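Long-range contacts in beta-lactamase (Serratia marcescens, PDB 5GWA), which probably hydrolyses beta-lactam antibiotics to substituted beta-amino acids, as a class A extended-spectrum beta-lactamase, and is captured here with the inhibitor avibactam bound: residues A[44-52]-A[141-150]; A[164-175]-A[242-250]. All blocks are in the same frame, centred on the assembly; numbering follows the deposited sequence.

Contact 1 of 2, residues A[44-52]-A[141-150]; sequences PMQSTYKFH and ISIKATEEEM. With NA (sodium ion), chain Q; NXL ((2S,5R)-1-formyl-5-[(sulfooxy)amino]piperidine-2-carboxamide), chain B.
Tyr-49 reaches across to the loop before helix 147-151. Its OH donates to Ala-145 O at 2.7 Å, in the carbonyl plane and on a lone pair. The oxygen sits at the ring edge. Asn-160 ND2 bonds to the same carbonyl. The ring gets there with CG between the backbone N and the carbonyl carbon (chi1 86°). The tight part lies beside it. Ile-143 CG2 packs against Tyr-49 CD2, and Ile-143 CD1 lies 3.8 Å from His-52 CB. Met-45 runs crosswise to Ile-143 and brings CE against Ile-143 CG1. Ile-141 CD1 meets the edge of the His-52 ring. This is the active-site region of a class A beta-lactamase, with the SxxK pattern Ser-47 and Lys-50 at a helix start. Avibactam is bonded covalently here, Ser-47 OG to NXL CAN. Lys-50 NZ donates to Ser-47 OG at 3.2 Å and also bonds Asn-113. Its salt bridge to Glu-147 OE2 is long, at 3.9 Å. Glu-147 OE2 lies 3.8 Å from Tyr-49 CE1, its carboxylate turned 76° from the ring. The pocket side is looser and watery. One water bridges Gln-46 OE1 and Glu-147 OE1, 2.8 Å from the latter. A second accepts from Gln-46 NE2, which also bonds Gln-157. This second water also binds the sodium ion, which Met-150 O, Ala-153 O and Trp-154 O ligate.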
loop_
_atom_site.group_PDB
_atom_site.type_symbol
_atom_site.label_atom_id
_atom_site.label_comp_id
_atom_site.label_asym_id
_atom_site.label_seq_id
_atom_site.Cartn_x
_atom_site.Cartn_y
_atom_site.Cartn_z
ATOM N N PRO A 44 6.599 7.146 17.436
ATOM C CA PRO A 44 6.994 6.528 16.201
ATOM C C PRO A 44 6.705 7.448 15.025
ATOM O O PRO A 44 5.609 8.009 14.923
ATOM C CB PRO A 44 6.152 5.254 16.168
ATOM C CG PRO A 44 4.963 5.571 17.007
ATOM C CD PRO A 44 5.460 6.475 18.081
ATOM N N MET A 45 7.711 7.642 14.193
ATOM C CA MET A 45 7.620 8.631 13.109
ATOM C C MET A 45 6.768 8.158 11.911
ATOM O O MET A 45 6.171 9.001 11.205
ATOM C CB MET A 45 9.012 9.018 12.615
ATOM C CG MET A 45 9.758 9.870 13.589
ATOM S SD MET A 45 11.274 10.552 12.921
ATOM C CE MET A 45 12.359 9.142 12.992
ATOM N N GLN A 46 6.807 6.854 11.623
ATOM C CA GLN A 46 6.342 6.246 10.365
ATOM C C GLN A 46 6.807 7.124 9.211
ATOM O O GLN A 46 7.971 7.543 9.218
ATOM C CB GLN A 46 4.853 6.062 10.392
ATOM C CG GLN A 46 4.396 4.846 11.149
ATOM C CD GLN A 46 4.733 3.556 10.444
ATOM O OE1 GLN A 46 5.269 3.546 9.339
ATOM N NE2 GLN A 46 4.460 2.422 11.126
ATOM N N SER A 47 5.925 7.495 8.301
ATOM C CA SER A 47 6.370 8.099 7.046
ATOM C C SER A 47 6.900 9.517 7.207
ATOM O O SER A 47 7.523 10.019 6.262
ATOM C CB SER A 47 5.274 8.140 5.985
ATOM O OG SER A 47 4.956 6.849 5.455
ATOM N N THR A 48 6.760 10.136 8.385
ATOM C CA THR A 48 7.271 11.482 8.563
ATOM C C THR A 48 8.791 11.525 8.429
ATOM O O THR A 48 9.314 12.535 7.995
ATOM C CB THR A 48 6.849 12.152 9.885
ATOM O OG1 THR A 48 7.405 11.434 10.983
ATOM C CG2 THR A 48 5.312 12.218 9.986
ATOM N N TYR A 49 9.462 10.392 8.608
ATOM C CA TYR A 49 10.903 10.391 8.456
ATOM C C TYR A 49 11.392 10.477 7.045
ATOM O O TYR A 49 12.612 10.633 6.815
ATOM C CB TYR A 49 11.561 9.286 9.260
ATOM C CG TYR A 49 11.657 7.912 8.611
ATOM C CD1 TYR A 49 10.747 7.487 7.639
ATOM C CD2 TYR A 49 12.591 6.976 9.085
ATOM C CE1 TYR A 49 10.820 6.202 7.111
ATOM C CE2 TYR A 49 12.682 5.704 8.537
ATOM C CZ TYR A 49 11.757 5.301 7.582
ATOM O OH TYR A 49 11.809 4.006 7.061
ATOM N N LYS A 50 10.489 10.472 6.087
ATOM C CA LYS A 50 10.866 10.671 4.682
ATOM C C LYS A 50 11.295 12.127 4.461
ATOM O O LYS A 50 11.980 12.436 3.477
ATOM C CB LYS A 50 9.734 10.274 3.741
ATOM C CG LYS A 50 9.462 8.767 3.788
ATOM C CD LYS A 50 8.124 8.406 3.161
ATOM C CE LYS A 50 7.827 6.937 3.374
ATOM N NZ LYS A 50 6.571 6.530 2.699
ATOM N N PHE A 51 10.835 13.036 5.312
ATOM C CA PHE A 51 11.379 14.407 5.306
ATOM C C PHE A 51 12.871 14.386 5.569
ATOM O O PHE A 51 13.677 14.959 4.805
ATOM C CB PHE A 51 10.620 15.271 6.338
ATOM C CG PHE A 51 11.258 16.612 6.596
ATOM C CD1 PHE A 51 11.319 17.550 5.583
ATOM C CD2 PHE A 51 11.772 16.924 7.835
ATOM C CE1 PHE A 51 11.866 18.798 5.802
ATOM C CE2 PHE A 51 12.365 18.166 8.050
ATOM C CZ PHE A 51 12.399 19.100 7.022
ATOM N N HIS A 52 13.253 13.675 6.616
ATOM C CA HIS A 52 14.640 13.639 7.077
ATOM C C HIS A 52 15.447 12.980 5.954
ATOM O O HIS A 52 16.545 13.403 5.625
ATOM C CB HIS A 52 14.748 12.786 8.338
ATOM C CG HIS A 52 13.861 13.237 9.459
ATOM N ND1 HIS A 52 12.481 13.250 9.348
ATOM C CD2 HIS A 52 14.126 13.557 10.745
ATOM C CE1 HIS A 52 11.958 13.651 10.487
ATOM N NE2 HIS A 52 12.925 13.840 11.353
ATOM N N ILE A 141 16.213 12.320 17.746
ATOM C CA ILE A 141 15.659 11.642 16.583
ATOM C C ILE A 141 16.455 10.364 16.357
ATOM O O ILE A 141 17.699 10.413 16.316
ATOM C CB ILE A 141 15.721 12.524 15.314
ATOM C CG1 ILE A 141 14.947 13.831 15.534
ATOM C CG2 ILE A 141 15.141 11.786 14.103
ATOM C CD1 ILE A 141 15.030 14.854 14.436
ATOM N N SER A 142 15.750 9.264 16.121
ATOM C CA SER A 142 16.370 7.961 15.889
ATOM C C SER A 142 15.882 7.407 14.567
ATOM O O SER A 142 14.682 7.175 14.400
ATOM C CB SER A 142 16.038 7.003 17.020
ATOM O OG SER A 142 16.488 5.688 16.734
ATOM N N ILE A 143 16.808 7.169 13.643
ATOM C CA ILE A 143 16.478 6.574 12.341
ATOM C C ILE A 143 17.234 5.258 12.225
ATOM O O ILE A 143 18.481 5.248 12.084
ATOM C CB ILE A 143 16.754 7.551 11.186
ATOM C CG1 ILE A 143 15.856 8.795 11.329
ATOM C CG2 ILE A 143 16.619 6.888 9.815
ATOM C CD1 ILE A 143 16.233 9.986 10.488
ATOM N N LYS A 144 16.464 4.171 12.197
ATOM C CA LYS A 144 17.016 2.830 12.330
ATOM C C LYS A 144 16.528 1.838 11.277
ATOM O O LYS A 144 17.110 0.776 11.142
ATOM C CB LYS A 144 16.718 2.313 13.711
ATOM C CG LYS A 144 17.385 3.120 14.816
ATOM C CD LYS A 144 18.884 2.997 14.848
ATOM C CE LYS A 144 19.467 4.083 15.755
ATOM N NZ LYS A 144 20.922 3.871 15.981
ATOM N N ALA A 145 15.332 2.046 10.741
ATOM C CA ALA A 145 14.714 0.972 9.948
ATOM C C ALA A 145 14.105 1.538 8.683
ATOM O O ALA A 145 13.452 2.563 8.701
ATOM C CB ALA A 145 13.627 0.278 10.715
ATOM N N THR A 146 14.256 0.803 7.607
ATOM C CA THR A 146 13.657 1.156 6.327
ATOM C C THR A 146 12.173 0.802 6.357
ATOM O O THR A 146 11.688 0.215 7.316
ATOM C CB THR A 146 14.281 0.354 5.181
ATOM O OG1 THR A 146 14.055 -1.040 5.416
ATOM C CG2 THR A 146 15.769 0.620 5.050
ATOM N N GLU A 147 11.452 1.161 5.305
ATOM C CA GLU A 147 10.052 0.782 5.240
ATOM C C GLU A 147 9.885 -0.718 5.178
ATOM O O GLU A 147 9.011 -1.257 5.860
ATOM C CB GLU A 147 9.346 1.460 4.051
ATOM C CG GLU A 147 9.096 2.941 4.311
ATOM C CD GLU A 147 7.987 3.224 5.296
ATOM O OE1 GLU A 147 7.176 2.309 5.593
ATOM O OE2 GLU A 147 7.819 4.395 5.746
ATOM N N GLU A 148 10.707 -1.384 4.398
ATOM C CA GLU A 148 10.626 -2.855 4.308
ATOM C C GLU A 148 10.845 -3.485 5.674
ATOM O O GLU A 148 10.078 -4.355 6.090
ATOM C CB GLU A 148 11.638 -3.346 3.321
ATOM C CG GLU A 148 11.804 -4.856 3.268
ATOM C CD GLU A 148 12.827 -5.283 2.227
ATOM O OE1 GLU A 148 13.613 -4.428 1.759
ATOM O OE2 GLU A 148 12.896 -6.496 1.920
ATOM N N GLU A 149 11.819 -2.954 6.407
ATOM C CA GLU A 149 12.101 -3.455 7.736
ATOM C C GLU A 149 10.944 -3.218 8.715
ATOM O O GLU A 149 10.595 -4.084 9.530
ATOM C CB GLU A 149 13.411 -2.843 8.250
ATOM C CG GLU A 149 14.641 -3.364 7.559
ATOM C CD GLU A 149 15.924 -2.695 7.994
ATOM O OE1 GLU A 149 15.940 -1.471 8.254
ATOM O OE2 GLU A 149 16.991 -3.333 7.852
ATOM N N MET A 150 10.263 -2.079 8.608
ATOM C CA MET A 150 9.130 -1.796 9.472
ATOM C C MET A 150 7.949 -2.736 9.194
ATOM O O MET A 150 7.133 -3.002 10.063
ATOM C CB MET A 150 8.681 -0.327 9.321
ATOM C CG MET A 150 9.581 0.640 10.065
ATOM S SD MET A 150 8.795 2.240 10.294
ATOM C CE MET A 150 8.940 2.861 8.644
HETATM NA NA NA Q . 6.618 -1.735 12.432
HETATM O OAC NXL B . 3.611 6.484 7.256
HETATM C CAN NXL B . 3.843 6.233 6.079
HETATM N N NXL B . 3.293 5.321 5.411
HETATM C CAJ NXL B . 3.385 5.283 3.967
HETATM C CA NXL B . 2.406 4.379 6.079
HETATM C C NXL B . 2.874 2.964 6.098
HETATM O O NXL B . 3.852 2.604 5.469
HETATM N NAA NXL B . 2.062 2.113 6.731
HETATM C CB NXL B . 1.041 4.467 5.447
HETATM C CAH NXL B . 1.079 4.443 3.938
HETATM C CAO NXL B . 2.013 5.507 3.377
HETATM N NAK NXL B . 1.588 6.915 3.530
HETATM O OAL NXL B . 0.734 7.171 4.498
HETATM S SAR NXL B . 0.728 8.621 4.994
HETATM O OAD NXL B . -0.360 9.214 4.282
HETATM O OAE NXL B . 0.401 8.832 6.361
HETATM O OAG NXL B . 2.294 9.072 4.894
HETATM O O HOH W 1 5.854 1.343 7.815
HETATM O O HOH W 2 4.642 -0.513 10.944
#

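Contact 2 of 2, residues A[164-175]-A[242-250]; sequences PDATVQLLKKFY and KHFAIAVYV. With NA (sodium ion), chain K; NA (sodium ion), chain R; SO4 (sulfate ion), chain C.
The hydroxyls of Thr-167 and Tyr-249 meet head-on. Thr-167 OG1 and Tyr-249 OH share a hydrogen bond of 2.6 Å, whose donor is undecided. Thr-167 OG1 also has a weak bond to Thr-163 O. It lies at the edge of the tyrosine ring, near its plane. The threonine turns OG1 back beside its own backbone N (chi1 -51°), while CG2 lies against Ala-247 CB at 3.9 Å. Pro-164 packs obliquely on the same tyrosine, its CA 3.8 Å from Tyr-249 CE1. Helix 164-175 runs roughly antiparallel to strand 243-250, with N-to-C directions at 149°. This strand is the middle one of the five-stranded sheet of the class A fold, and the helix packs on one face of it. Small side chains let the two come near. Val-168 CB meets Ala-245 CB, and Val-168 CG1 lies 3.6 Å from Ala-247 N. Leu-171 CB also rests on Ala-245 CB. At the far end Tyr-175 meets His-243 with the ring planes at 40°. Tyr-175 CE2 stands over the centre of the imidazole face. Tyr-175 OH is 3.0 Å from His-243 NE2. That nitrogen donates an almost straight bond to sulfate O3, at 2.6 Å. The sulfate probably comes from the crystallisation liquor. The apolar middle is thus closed by polar groups at both ends. In this crystal the sulfate, also bonded by Thr-237 OG1, would probably favour a protonated His-243.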
loop_
_atom_site.group_PDB
_atom_site.type_symbol
_atom_site.label_atom_id
_atom_site.label_comp_id
_atom_site.label_asym_id
_atom_site.label_seq_id
_atom_site.Cartn_x
_atom_site.Cartn_y
_atom_site.Cartn_z
ATOM N N PRO A 164 8.634 15.475 19.752
ATOM C CA PRO A 164 7.980 16.417 18.813
ATOM C C PRO A 164 8.740 17.729 18.658
ATOM O O PRO A 164 8.705 18.351 17.590
ATOM C CB PRO A 164 6.604 16.656 19.402
ATOM C CG PRO A 164 6.458 15.739 20.563
ATOM C CD PRO A 164 7.800 15.144 20.908
ATOM N N ASP A 165 9.381 18.191 19.732
ATOM C CA ASP A 165 10.193 19.388 19.672
ATOM C C ASP A 165 11.421 19.221 18.798
ATOM O O ASP A 165 11.728 20.128 18.037
ATOM C CB ASP A 165 10.520 19.941 21.065
ATOM C CG ASP A 165 11.191 18.939 21.972
ATOM O OD1 ASP A 165 10.818 17.756 22.030
ATOM O OD2 ASP A 165 12.117 19.355 22.702
ATOM N N ALA A 166 11.996 18.020 18.748
ATOM C CA ALA A 166 13.077 17.780 17.779
ATOM C C ALA A 166 12.557 18.080 16.369
ATOM O O ALA A 166 13.259 18.675 15.532
ATOM C CB ALA A 166 13.591 16.374 17.863
ATOM N N THR A 167 11.375 17.568 16.057
ATOM C CA THR A 167 10.864 17.734 14.723
ATOM C C THR A 167 10.750 19.187 14.328
ATOM O O THR A 167 11.167 19.565 13.230
ATOM C CB THR A 167 9.499 17.058 14.573
ATOM O OG1 THR A 167 9.568 15.708 15.051
ATOM C CG2 THR A 167 9.048 17.096 13.149
ATOM N N VAL A 168 10.142 20.011 15.179
ATOM C CA VAL A 168 9.962 21.403 14.802
ATOM C C VAL A 168 11.299 22.184 14.812
ATOM O O VAL A 168 11.462 23.087 13.992
ATOM C CB VAL A 168 8.885 22.142 15.594
ATOM C CG1 VAL A 168 7.506 21.572 15.338
ATOM C CG2 VAL A 168 9.222 22.195 17.084
ATOM N N GLN A 169 12.248 21.813 15.661
ATOM C CA GLN A 169 13.616 22.361 15.570
ATOM C C GLN A 169 14.202 22.106 14.198
ATOM O O GLN A 169 14.763 23.018 13.562
ATOM C CB GLN A 169 14.498 21.781 16.659
ATOM C CG GLN A 169 14.115 22.263 18.051
ATOM C CD GLN A 169 14.604 21.342 19.150
ATOM O OE1 GLN A 169 15.562 20.586 18.966
ATOM N NE2 GLN A 169 13.978 21.435 20.318
ATOM N N LEU A 170 14.065 20.865 13.741
ATOM C CA LEU A 170 14.549 20.519 12.415
ATOM C C LEU A 170 13.810 21.255 11.323
ATOM O O LEU A 170 14.418 21.659 10.297
ATOM C CB LEU A 170 14.496 19.005 12.226
ATOM C CG LEU A 170 15.013 18.439 10.903
ATOM C CD1 LEU A 170 16.529 18.637 10.855
ATOM C CD2 LEU A 170 14.703 16.948 10.737
ATOM N N LEU A 171 12.477 21.306 11.407
ATOM C CA LEU A 171 11.687 22.018 10.403
ATOM C C LEU A 171 12.064 23.491 10.297
ATOM O O LEU A 171 12.055 24.055 9.203
ATOM C CB LEU A 171 10.192 21.898 10.698
ATOM C CG LEU A 171 9.593 20.525 10.435
ATOM C CD1 LEU A 171 8.287 20.389 11.168
ATOM C CD2 LEU A 171 9.388 20.229 8.958
ATOM N N LYS A 172 12.405 24.108 11.427
ATOM C CA LYS A 172 12.806 25.513 11.439
ATOM C C LYS A 172 14.190 25.752 10.819
ATOM O O LYS A 172 14.315 26.643 9.963
ATOM C CB LYS A 172 12.744 26.051 12.868
ATOM C CG LYS A 172 13.191 27.492 13.014
ATOM C CD LYS A 172 12.890 27.997 14.405
ATOM C CE LYS A 172 13.283 29.450 14.584
ATOM N NZ LYS A 172 12.605 30.060 15.760
ATOM N N LYS A 173 15.146 24.876 11.112
ATOM C CA LYS A 173 16.475 24.894 10.464
ATOM C C LYS A 173 16.278 24.787 8.967
ATOM O O LYS A 173 16.839 25.537 8.159
ATOM C CB LYS A 173 17.330 23.737 10.955
ATOM C CG LYS A 173 17.801 23.881 12.392
ATOM C CD LYS A 173 18.856 22.842 12.728
ATOM C CE LYS A 173 19.293 22.943 14.174
ATOM N NZ LYS A 173 20.413 23.927 14.267
ATOM N N PHE A 174 15.390 23.880 8.569
ATOM C CA PHE A 174 15.131 23.707 7.142
ATOM C C PHE A 174 14.498 24.963 6.521
ATOM O O PHE A 174 14.932 25.391 5.436
ATOM C CB PHE A 174 14.199 22.502 6.927
ATOM C CG PHE A 174 13.519 22.484 5.594
ATOM C CD1 PHE A 174 14.237 22.256 4.446
ATOM C CD2 PHE A 174 12.137 22.602 5.505
ATOM C CE1 PHE A 174 13.615 22.242 3.224
ATOM C CE2 PHE A 174 11.507 22.584 4.270
ATOM C CZ PHE A 174 12.250 22.346 3.133
ATOM N N TYR A 175 13.442 25.504 7.142
ATOM C CA TYR A 175 12.663 26.574 6.521
ATOM C C TYR A 175 13.497 27.818 6.344
ATOM O O TYR A 175 13.294 28.577 5.386
ATOM C CB TYR A 175 11.373 26.913 7.306
ATOM C CG TYR A 175 10.371 27.576 6.434
ATOM C CD1 TYR A 175 9.526 26.830 5.639
ATOM C CD2 TYR A 175 10.376 28.957 6.247
ATOM C CE1 TYR A 175 8.645 27.418 4.748
ATOM C CE2 TYR A 175 9.507 29.551 5.338
ATOM C CZ TYR A 175 8.650 28.779 4.583
ATOM O OH TYR A 175 7.798 29.313 3.621
ATOM N N LYS A 242 3.955 35.266 7.812
ATOM C CA LYS A 242 4.832 34.653 8.778
ATOM C C LYS A 242 4.521 33.156 8.772
ATOM O O LYS A 242 3.459 32.742 8.268
ATOM C CB LYS A 242 4.587 35.251 10.181
ATOM C CG LYS A 242 5.061 36.696 10.355
ATOM C CD LYS A 242 6.574 36.779 10.445
ATOM C CE LYS A 242 7.113 38.140 10.017
ATOM N NZ LYS A 242 6.998 39.162 11.090
ATOM N N HIS A 243 5.342 32.391 9.498
ATOM C CA HIS A 243 5.259 30.918 9.465
ATOM C C HIS A 243 5.392 30.292 10.841
ATOM O O HIS A 243 6.076 30.822 11.696
ATOM C CB HIS A 243 6.376 30.351 8.611
ATOM C CG HIS A 243 6.412 30.908 7.222
ATOM N ND1 HIS A 243 7.119 32.048 6.912
ATOM C CD2 HIS A 243 5.866 30.477 6.062
ATOM C CE1 HIS A 243 6.955 32.337 5.625
ATOM N NE2 HIS A 243 6.197 31.400 5.088
ATOM N N PHE A 244 4.772 29.132 11.019
ATOM C CA PHE A 244 5.066 28.311 12.191
ATOM C C PHE A 244 5.290 26.861 11.782
ATOM O O PHE A 244 4.617 26.348 10.880
ATOM C CB PHE A 244 4.001 28.460 13.287
ATOM C CG PHE A 244 2.613 27.994 12.914
ATOM C CD1 PHE A 244 1.729 28.836 12.269
ATOM C CD2 PHE A 244 2.136 26.754 13.325
ATOM C CE1 PHE A 244 0.470 28.412 11.920
ATOM C CE2 PHE A 244 0.834 26.343 13.024
ATOM C CZ PHE A 244 -0.014 27.190 12.353
ATOM N N ALA A 245 6.236 26.228 12.465
ATOM C CA ALA A 245 6.426 24.788 12.357
ATOM C C ALA A 245 5.616 24.085 13.422
ATOM O O ALA A 245 5.485 24.593 14.546
ATOM C CB ALA A 245 7.886 24.447 12.502
ATOM N N ILE A 246 4.923 23.025 13.020
ATOM C CA ILE A 246 4.093 22.268 13.936
ATOM C C ILE A 246 4.288 20.772 13.660
ATOM O O ILE A 246 4.409 20.340 12.524
ATOM C CB ILE A 246 2.608 22.680 13.838
ATOM C CG1 ILE A 246 1.714 21.871 14.770
ATOM C CG2 ILE A 246 2.111 22.605 12.406
ATOM C CD1 ILE A 246 0.371 22.517 15.011
ATOM N N ALA A 247 4.314 19.987 14.732
ATOM C CA ALA A 247 4.343 18.545 14.619
ATOM C C ALA A 247 3.374 17.916 15.587
ATOM O O ALA A 247 3.370 18.274 16.777
ATOM C CB ALA A 247 5.736 18.046 14.877
ATOM N N VAL A 248 2.488 17.054 15.093
ATOM C CA VAL A 248 1.559 16.355 15.964
ATOM C C VAL A 248 1.675 14.862 15.732
ATOM O O VAL A 248 1.601 14.389 14.595
ATOM C CB VAL A 248 0.089 16.804 15.780
ATOM C CG1 VAL A 248 -0.832 16.072 16.742
ATOM C CG2 VAL A 248 -0.042 18.317 15.949
ATOM N N TYR A 249 1.864 14.101 16.819
ATOM C CA TYR A 249 1.956 12.649 16.765
ATOM C C TYR A 249 0.859 12.052 17.633
ATOM O O TYR A 249 0.869 12.221 18.842
ATOM C CB TYR A 249 3.312 12.160 17.312
ATOM C CG TYR A 249 4.466 12.714 16.551
ATOM C CD1 TYR A 249 4.997 13.953 16.857
ATOM C CD2 TYR A 249 5.050 11.988 15.518
ATOM C CE1 TYR A 249 6.074 14.457 16.154
ATOM C CE2 TYR A 249 6.038 12.539 14.730
ATOM C CZ TYR A 249 6.523 13.761 15.041
ATOM O OH TYR A 249 7.543 14.223 14.267
ATOM N N VAL A 250 -0.182 11.480 17.020
ATOM C CA VAL A 250 -1.200 10.755 17.780
ATOM C C VAL A 250 -0.785 9.300 17.858
ATOM O O VAL A 250 -0.774 8.585 16.846
ATOM C CB VAL A 250 -2.589 10.884 17.101
ATOM C CG1 VAL A 250 -3.639 10.131 17.905
ATOM C CG2 VAL A 250 -2.976 12.334 16.899
HETATM NA NA NA K . 11.665 16.590 24.354
HETATM NA NA NA R . 6.744 33.332 13.190
HETATM S S SO4 C . 4.799 30.881 1.321
HETATM O O1 SO4 C . 5.928 31.414 0.541
HETATM O O2 SO4 C . 4.873 29.466 0.973
HETATM O O3 SO4 C . 5.169 31.210 2.713
HETATM O O4 SO4 C . 3.612 31.611 0.847
HETATM O O HOH W 3 12.233 18.224 26.475
HETATM O O HOH W 4 13.478 15.246 25.827
#

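How the contacts relate
In sequence, both segments of contact 1 precede those of contact 2. Their centres are about 17 Å apart, yet their segments touch directly. His-52 CD2 lies 3.4 Å from Leu-170 CD2, and Phe-51 CE2 lies 3.7 Å from Leu-171 CD2. Ile-141 CG1 packs on Ala-166 CB at 3.7 Å. Helix 164-175 thus has helix 49-63 against one part of its surface and the central sheet strand against another. Contact 1 holds four of the avibactam pocket residues. Contact 2 holds none, and the side chain of Tyr-249 is about 10 Å from the inhibitor. Through helix 164-175, apolar packing links the buried start of helix 49-63, just after the reactive Ser-47, to the sheet.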